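Local coordinates for protein ectonucleotide pyrophosphatase/phosphodiesterase family member 5 (PDB 5VEO) that probably hydrolyses phosphodiester or pyrophosphate bonds of nucleotide-related substrates as a zinc-dependent ectoenzyme of the alkaline phosphatase superfamily, at residues V47-Y59 against N324-P336. The protein carries 1 engineered substitution. Residues are numbered along the deposited sequence; the frame is centred on the assembly and turned at random.
Engineered in segment 47-59: Ala-58 (natural residue Thr). With ZN (zinc ion), chain D; AMP (adenosine monophosphate), chain Q; EDO (1,2-ethanediol), chain K.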
loop_
_atom_site.group_PDB
_atom_site.type_symbol
_atom_site.label_atom_id
_atom_site.label_comp_id
_atom_site.label_asym_id
_atom_site.label_seq_id
_atom_site.Cartn_x
_atom_site.Cartn_y
_atom_site.Cartn_z
ATOM N N VAL A 47 3.542 -3.873 -16.054
ATOM C CA VAL A 47 2.430 -2.954 -16.271
ATOM C C VAL A 47 2.941 -1.540 -16.010
ATOM O O VAL A 47 3.419 -1.249 -14.913
ATOM C CB VAL A 47 1.229 -3.281 -15.372
ATOM C CG1 VAL A 47 0.125 -2.247 -15.573
ATOM C CG2 VAL A 47 0.691 -4.700 -15.680
ATOM N N ASN A 48 2.817 -0.649 -17.007
ATOM C CA ASN A 48 3.363 0.702 -16.849
ATOM C C ASN A 48 2.670 1.499 -15.744
ATOM O O ASN A 48 3.338 2.146 -14.925
ATOM C CB ASN A 48 3.250 1.481 -18.160
ATOM C CG ASN A 48 4.311 1.113 -19.158
ATOM O OD1 ASN A 48 5.375 0.595 -18.810
ATOM N ND2 ASN A 48 4.056 1.457 -20.427
ATOM N N GLN A 49 1.333 1.555 -15.770
ATOM C CA GLN A 49 0.558 2.482 -14.937
ATOM C C GLN A 49 -0.489 1.714 -14.141
ATOM O O GLN A 49 -1.546 1.349 -14.662
ATOM C CB GLN A 49 -0.095 3.576 -15.774
ATOM C CG GLN A 49 0.906 4.613 -16.232
ATOM C CD GLN A 49 1.504 5.429 -15.073
ATOM O OE1 GLN A 49 0.811 6.183 -14.400
ATOM N NE2 GLN A 49 2.780 5.249 -14.828
ATOM N N VAL A 50 -0.180 1.536 -12.864
ATOM C CA VAL A 50 -1.053 0.895 -11.888
ATOM C C VAL A 50 -1.750 1.984 -11.111
ATOM O O VAL A 50 -1.102 2.745 -10.376
ATOM C CB VAL A 50 -0.259 0.013 -10.925
ATOM C CG1 VAL A 50 -1.195 -0.598 -9.846
ATOM C CG2 VAL A 50 0.534 -1.029 -11.688
ATOM N N THR A 51 -3.054 2.080 -11.276
ATOM C CA THR A 51 -3.825 2.992 -10.448
ATOM C C THR A 51 -4.118 2.299 -9.130
ATOM O O THR A 51 -4.882 1.320 -9.085
ATOM C CB THR A 51 -5.116 3.410 -11.135
ATOM O OG1 THR A 51 -4.799 4.101 -12.334
ATOM C CG2 THR A 51 -5.897 4.325 -10.239
ATOM N N ASN A 52 -3.494 2.794 -8.071
ATOM C CA ASN A 52 -3.681 2.273 -6.724
ATOM C C ASN A 52 -4.881 2.988 -6.102
ATOM O O ASN A 52 -5.725 3.529 -6.826
ATOM C CB ASN A 52 -2.361 2.392 -5.941
ATOM C CG ASN A 52 -1.798 3.826 -5.889
ATOM O OD1 ASN A 52 -2.171 4.708 -6.682
ATOM N ND2 ASN A 52 -0.855 4.048 -4.961
ATOM N N VAL A 53 -5.035 2.932 -4.779
ATOM C CA VAL A 53 -6.237 3.480 -4.160
ATOM C C VAL A 53 -5.911 4.665 -3.262
ATOM O O VAL A 53 -4.828 4.788 -2.663
ATOM C CB VAL A 53 -7.067 2.440 -3.370
ATOM C CG1 VAL A 53 -7.517 1.312 -4.274
ATOM C CG2 VAL A 53 -6.362 1.930 -2.158
ATOM N N PHE A 54 -6.915 5.528 -3.138
ATOM C CA PHE A 54 -6.879 6.673 -2.241
ATOM C C PHE A 54 -7.288 6.252 -0.842
ATOM O O PHE A 54 -8.253 5.482 -0.703
ATOM C CB PHE A 54 -7.832 7.734 -2.776
ATOM C CG PHE A 54 -7.749 9.064 -2.099
ATOM C CD1 PHE A 54 -6.748 9.974 -2.419
ATOM C CD2 PHE A 54 -8.713 9.442 -1.182
ATOM C CE1 PHE A 54 -6.705 11.224 -1.817
ATOM C CE2 PHE A 54 -8.675 10.696 -0.591
ATOM C CZ PHE A 54 -7.670 11.577 -0.901
ATOM N N ILE A 55 -6.624 6.730 0.212
ATOM C CA ILE A 55 -5.400 7.526 0.158
ATOM C C ILE A 55 -4.199 6.636 -0.133
ATOM O O ILE A 55 -4.166 5.464 0.222
ATOM C CB ILE A 55 -5.192 8.320 1.473
ATOM C CG1 ILE A 55 -4.890 7.399 2.658
ATOM C CG2 ILE A 55 -6.400 9.192 1.755
ATOM C CD1 ILE A 55 -4.595 8.142 3.946
ATOM N N THR A 56 -3.178 7.221 -0.761
ATOM C CA THR A 56 -2.075 6.441 -1.308
ATOM C C THR A 56 -0.978 6.244 -0.254
ATOM O O THR A 56 0.185 6.672 -0.406
ATOM C CB THR A 56 -1.551 7.091 -2.594
ATOM O OG1 THR A 56 -1.210 8.470 -2.375
ATOM C CG2 THR A 56 -2.573 6.995 -3.725
ATOM N N LYS A 57 -1.381 5.555 0.827
ATOM C CA LYS A 57 -0.530 5.163 1.950
ATOM C C LYS A 57 -0.500 3.641 2.088
ATOM O O LYS A 57 -1.276 2.912 1.456
ATOM C CB LYS A 57 -1.013 5.813 3.264
ATOM C CG LYS A 57 -1.087 7.341 3.235
ATOM C CD LYS A 57 0.085 7.946 3.845
ATOM C CE LYS A 57 0.019 9.426 4.099
ATOM N NZ LYS A 57 1.465 9.866 4.215
ATOM N N ALA A 58 0.383 3.142 2.956
ATOM C CA ALA A 58 0.636 1.703 3.058
ATOM C C ALA A 58 -0.592 0.896 3.468
ATOM O O ALA A 58 -0.887 -0.141 2.862
ATOM C CB ALA A 58 1.771 1.445 4.047
ATOM N N TYR A 59 -1.268 1.284 4.543
ATOM C CA TYR A 59 -2.218 0.322 5.084
ATOM C C TYR A 59 -3.450 0.216 4.185
ATOM O O TYR A 59 -3.893 -0.905 3.896
ATOM C CB TYR A 59 -2.531 0.645 6.563
ATOM C CG TYR A 59 -1.563 -0.167 7.391
ATOM C CD1 TYR A 59 -0.194 0.005 7.256
ATOM C CD2 TYR A 59 -2.009 -1.201 8.194
ATOM C CE1 TYR A 59 0.707 -0.811 7.936
ATOM C CE2 TYR A 59 -1.127 -2.001 8.885
ATOM C CZ TYR A 59 0.230 -1.802 8.759
ATOM O OH TYR A 59 1.087 -2.644 9.432
ATOM N N ASN A 324 6.991 12.544 0.187
ATOM C CA ASN A 324 5.792 11.984 0.782
ATOM C C ASN A 324 4.837 11.462 -0.286
ATOM O O ASN A 324 5.040 11.612 -1.500
ATOM C CB ASN A 324 5.094 13.002 1.693
ATOM C CG ASN A 324 4.280 12.337 2.812
ATOM O OD1 ASN A 324 4.323 11.119 3.023
ATOM N ND2 ASN A 324 3.495 13.146 3.504
ATOM N N HIS A 325 3.786 10.820 0.207
ATOM C CA HIS A 325 2.758 10.190 -0.602
ATOM C C HIS A 325 1.471 10.233 0.211
ATOM O O HIS A 325 1.460 10.667 1.365
ATOM C CB HIS A 325 3.178 8.760 -0.970
ATOM C CG HIS A 325 3.510 7.932 0.229
ATOM N ND1 HIS A 325 2.561 7.201 0.905
ATOM C CD2 HIS A 325 4.656 7.813 0.942
ATOM C CE1 HIS A 325 3.124 6.614 1.951
ATOM N NE2 HIS A 325 4.390 6.987 2.005
ATOM N N GLY A 326 0.391 9.756 -0.384
ATOM C CA GLY A 326 -0.939 9.916 0.169
ATOM C C GLY A 326 -1.851 10.744 -0.700
ATOM O O GLY A 326 -3.077 10.700 -0.514
ATOM N N TYR A 327 -1.277 11.448 -1.673
ATOM C CA TYR A 327 -1.985 12.311 -2.601
ATOM C C TYR A 327 -2.931 11.525 -3.519
ATOM O O TYR A 327 -2.904 10.294 -3.608
ATOM C CB TYR A 327 -0.977 13.078 -3.456
ATOM C CG TYR A 327 0.028 13.864 -2.644
ATOM C CD1 TYR A 327 -0.275 15.135 -2.180
ATOM C CD2 TYR A 327 1.261 13.334 -2.318
ATOM C CE1 TYR A 327 0.635 15.862 -1.427
ATOM C CE2 TYR A 327 2.172 14.047 -1.565
ATOM C CZ TYR A 327 1.860 15.307 -1.122
ATOM O OH TYR A 327 2.768 16.007 -0.366
ATOM N N ASP A 328 -3.781 12.291 -4.209
ATOM C CA ASP A 328 -4.666 11.815 -5.266
ATOM C C ASP A 328 -4.073 10.624 -6.023
ATOM O O ASP A 328 -2.964 10.718 -6.576
ATOM C CB ASP A 328 -4.924 12.991 -6.211
ATOM C CG ASP A 328 -6.035 12.753 -7.205
ATOM O OD1 ASP A 328 -6.442 11.610 -7.443
ATOM O OD2 ASP A 328 -6.480 13.767 -7.776
ATOM N N ASN A 329 -4.820 9.506 -6.086
ATOM C CA ASN A 329 -4.327 8.314 -6.766
ATOM C C ASN A 329 -4.339 8.438 -8.285
ATOM O O ASN A 329 -3.863 7.523 -8.963
ATOM C CB ASN A 329 -5.119 7.072 -6.345
ATOM C CG ASN A 329 -6.573 7.130 -6.751
ATOM O OD1 ASN A 329 -7.190 8.203 -6.818
ATOM N ND2 ASN A 329 -7.140 5.964 -7.018
ATOM N N ALA A 330 -4.891 9.518 -8.843
ATOM C CA ALA A 330 -4.758 9.738 -10.277
ATOM C C ALA A 330 -3.364 10.216 -10.660
ATOM O O ALA A 330 -3.014 10.194 -11.841
ATOM C CB ALA A 330 -5.792 10.758 -10.745
ATOM N N LEU A 331 -2.584 10.677 -9.699
ATOM C CA LEU A 331 -1.277 11.243 -9.990
ATOM C C LEU A 331 -0.274 10.148 -10.313
ATOM O O LEU A 331 -0.099 9.197 -9.535
ATOM C CB LEU A 331 -0.789 12.054 -8.801
ATOM C CG LEU A 331 -1.598 13.298 -8.469
ATOM C CD1 LEU A 331 -1.257 13.763 -7.075
ATOM C CD2 LEU A 331 -1.313 14.409 -9.468
ATOM N N ALA A 332 0.460 10.339 -11.412
ATOM C CA ALA A 332 1.433 9.336 -11.835
ATOM C C ALA A 332 2.479 9.064 -10.759
ATOM O O ALA A 332 2.901 7.906 -10.578
ATOM C CB ALA A 332 2.110 9.784 -13.129
ATOM N N GLU A 333 2.908 10.107 -10.030
ATOM C CA GLU A 333 3.960 9.911 -9.039
ATOM C C GLU A 333 3.501 9.029 -7.881
ATOM O O GLU A 333 4.351 8.497 -7.161
ATOM C CB GLU A 333 4.484 11.250 -8.523
ATOM C CG GLU A 333 5.306 11.967 -9.604
ATOM C CD GLU A 333 5.934 13.270 -9.226
ATOM O OE1 GLU A 333 6.084 13.562 -8.045
ATOM O OE2 GLU A 333 6.292 14.026 -10.169
ATOM N N MET A 334 2.189 8.870 -7.687
ATOM C CA MET A 334 1.679 7.986 -6.638
ATOM C C MET A 334 1.590 6.531 -7.079
ATOM O O MET A 334 1.313 5.666 -6.232
ATOM C CB MET A 334 0.315 8.468 -6.172
ATOM C CG MET A 334 0.355 9.772 -5.415
ATOM S SD MET A 334 1.400 9.735 -3.952
ATOM C CE MET A 334 2.870 10.497 -4.549
ATOM N N HIS A 335 1.880 6.232 -8.368
ATOM C CA HIS A 335 1.640 4.881 -8.873
ATOM C C HIS A 335 2.836 3.957 -8.628
ATOM O O HIS A 335 3.990 4.348 -8.830
ATOM C CB HIS A 335 1.314 4.922 -10.358
ATOM C CG HIS A 335 0.020 5.612 -10.643
ATOM N ND1 HIS A 335 -0.360 6.015 -11.901
ATOM C CD2 HIS A 335 -0.976 5.992 -9.809
ATOM C CE1 HIS A 335 -1.537 6.614 -11.834
ATOM N NE2 HIS A 335 -1.939 6.596 -10.575
ATOM N N PRO A 336 2.566 2.721 -8.211
ATOM C CA PRO A 336 3.624 1.752 -7.936
ATOM C C PRO A 336 4.041 0.953 -9.160
ATOM O O PRO A 336 3.276 0.776 -10.103
ATOM C CB PRO A 336 2.945 0.804 -6.946
ATOM C CG PRO A 336 1.522 0.778 -7.433
ATOM C CD PRO A 336 1.235 2.196 -7.891
HETATM ZN ZN ZN D . 5.791 6.146 3.260
HETATM P P AMP Q . 3.753 4.296 4.518
HETATM O O1P AMP Q . 2.305 4.683 4.477
HETATM O O2P AMP Q . 4.660 5.515 4.723
HETATM O O3P AMP Q . 4.195 3.492 3.298
HETATM O "O5'" AMP Q . 3.987 3.337 5.778
HETATM C "C5'" AMP Q . 5.095 2.423 5.759
HETATM C "C4'" AMP Q . 5.728 2.214 7.106
HETATM O "O4'" AMP Q . 4.880 1.373 7.876
HETATM C "C3'" AMP Q . 7.069 1.479 7.035
HETATM O "O3'" AMP Q . 8.134 2.366 7.301
HETATM C "C2'" AMP Q . 6.990 0.408 8.128
HETATM O "O2'" AMP Q . 8.064 0.396 9.028
HETATM C "C1'" AMP Q . 5.681 0.716 8.825
HETATM N N9 AMP Q . 4.982 -0.469 9.273
HETATM C C8 AMP Q . 4.468 -1.455 8.518
HETATM N N7 AMP Q . 3.870 -2.376 9.314
HETATM C C5 AMP Q . 4.019 -1.932 10.591
HETATM C C6 AMP Q . 3.626 -2.398 11.936
HETATM N N6 AMP Q . 2.944 -3.549 12.074
HETATM N N1 AMP Q . 3.965 -1.650 13.001
HETATM C C2 AMP Q . 4.643 -0.493 12.894
HETATM N N3 AMP Q . 5.031 0.008 11.710
HETATM C C4 AMP Q . 4.753 -0.683 10.558
HETATM C C1 EDO K . -8.062 1.808 -8.219
HETATM O O1 EDO K . -7.510 0.478 -8.024
HETATM C C2 EDO K . -9.223 1.871 -9.230
HETATM O O2 EDO K . -9.708 3.238 -9.374
HETATM O O HOH W 1 2.435 2.256 -12.225
HETATM O O HOH W 2 2.675 11.964 6.275
#
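The ring of His-325 is shared between a zinc ion and the backbone of the facing segment. His-325 NE2 binds the metal at 2.1 Å. His-325 ND1 donates to Thr-56 O at 2.8 Å, in the carbonyl plane and on a lone pair. The two bonds fix the rotation of the ring and probably make NE2 a stronger ligand. CG lies between the backbone N and the carbonyl carbon (chi1 55°), which places the ring, and chi2 (89°) turns ND1 to the Thr-56 carbonyl. Lys-57 bends at chi2 and brings NZ over one face of this ring, offset toward the rim. Lys-57 NZ donates to His-325 O at 3.0 Å, from above the carbonyl plane, and shares a water with Asn-324 ND2.

At the other end of the contact, bonds at both nitrogens fix the rotation of the His-335 ring. His-335 ND1 donates to Gln-49 OE1 at 2.8 Å, and His-335 NE2 donates to Asn-329 O at 2.7 Å. Both acceptors lie near the ring plane. Val-50 O sits over one face of the His-335 ring, 3.0 Å above it, and Leu-331 O over the opposite face, both offset toward the rim. The amide of Asn-329 reaches back across. Asn-329 ND2 meets Asn-52 O at 2.8 Å in a nearly straight bond (177°). Asn-52 ND2 donates to Asp-224 O and only weakly to Met-334 O, while its buried OD1 has no partner in the model. Val-50 CG1 packs on Pro-336 CG.

The engineered Ala-58, where the natural residue is Thr, donates its backbone N to AMP O1P at 2.9 Å. AMP O2P joins His-325, Asp-177 and His-181 on the zinc. This is one zinc site of the two-metal centre characteristic of the alkaline phosphatase superfamily, placed beside the N-terminus of helix 58-67.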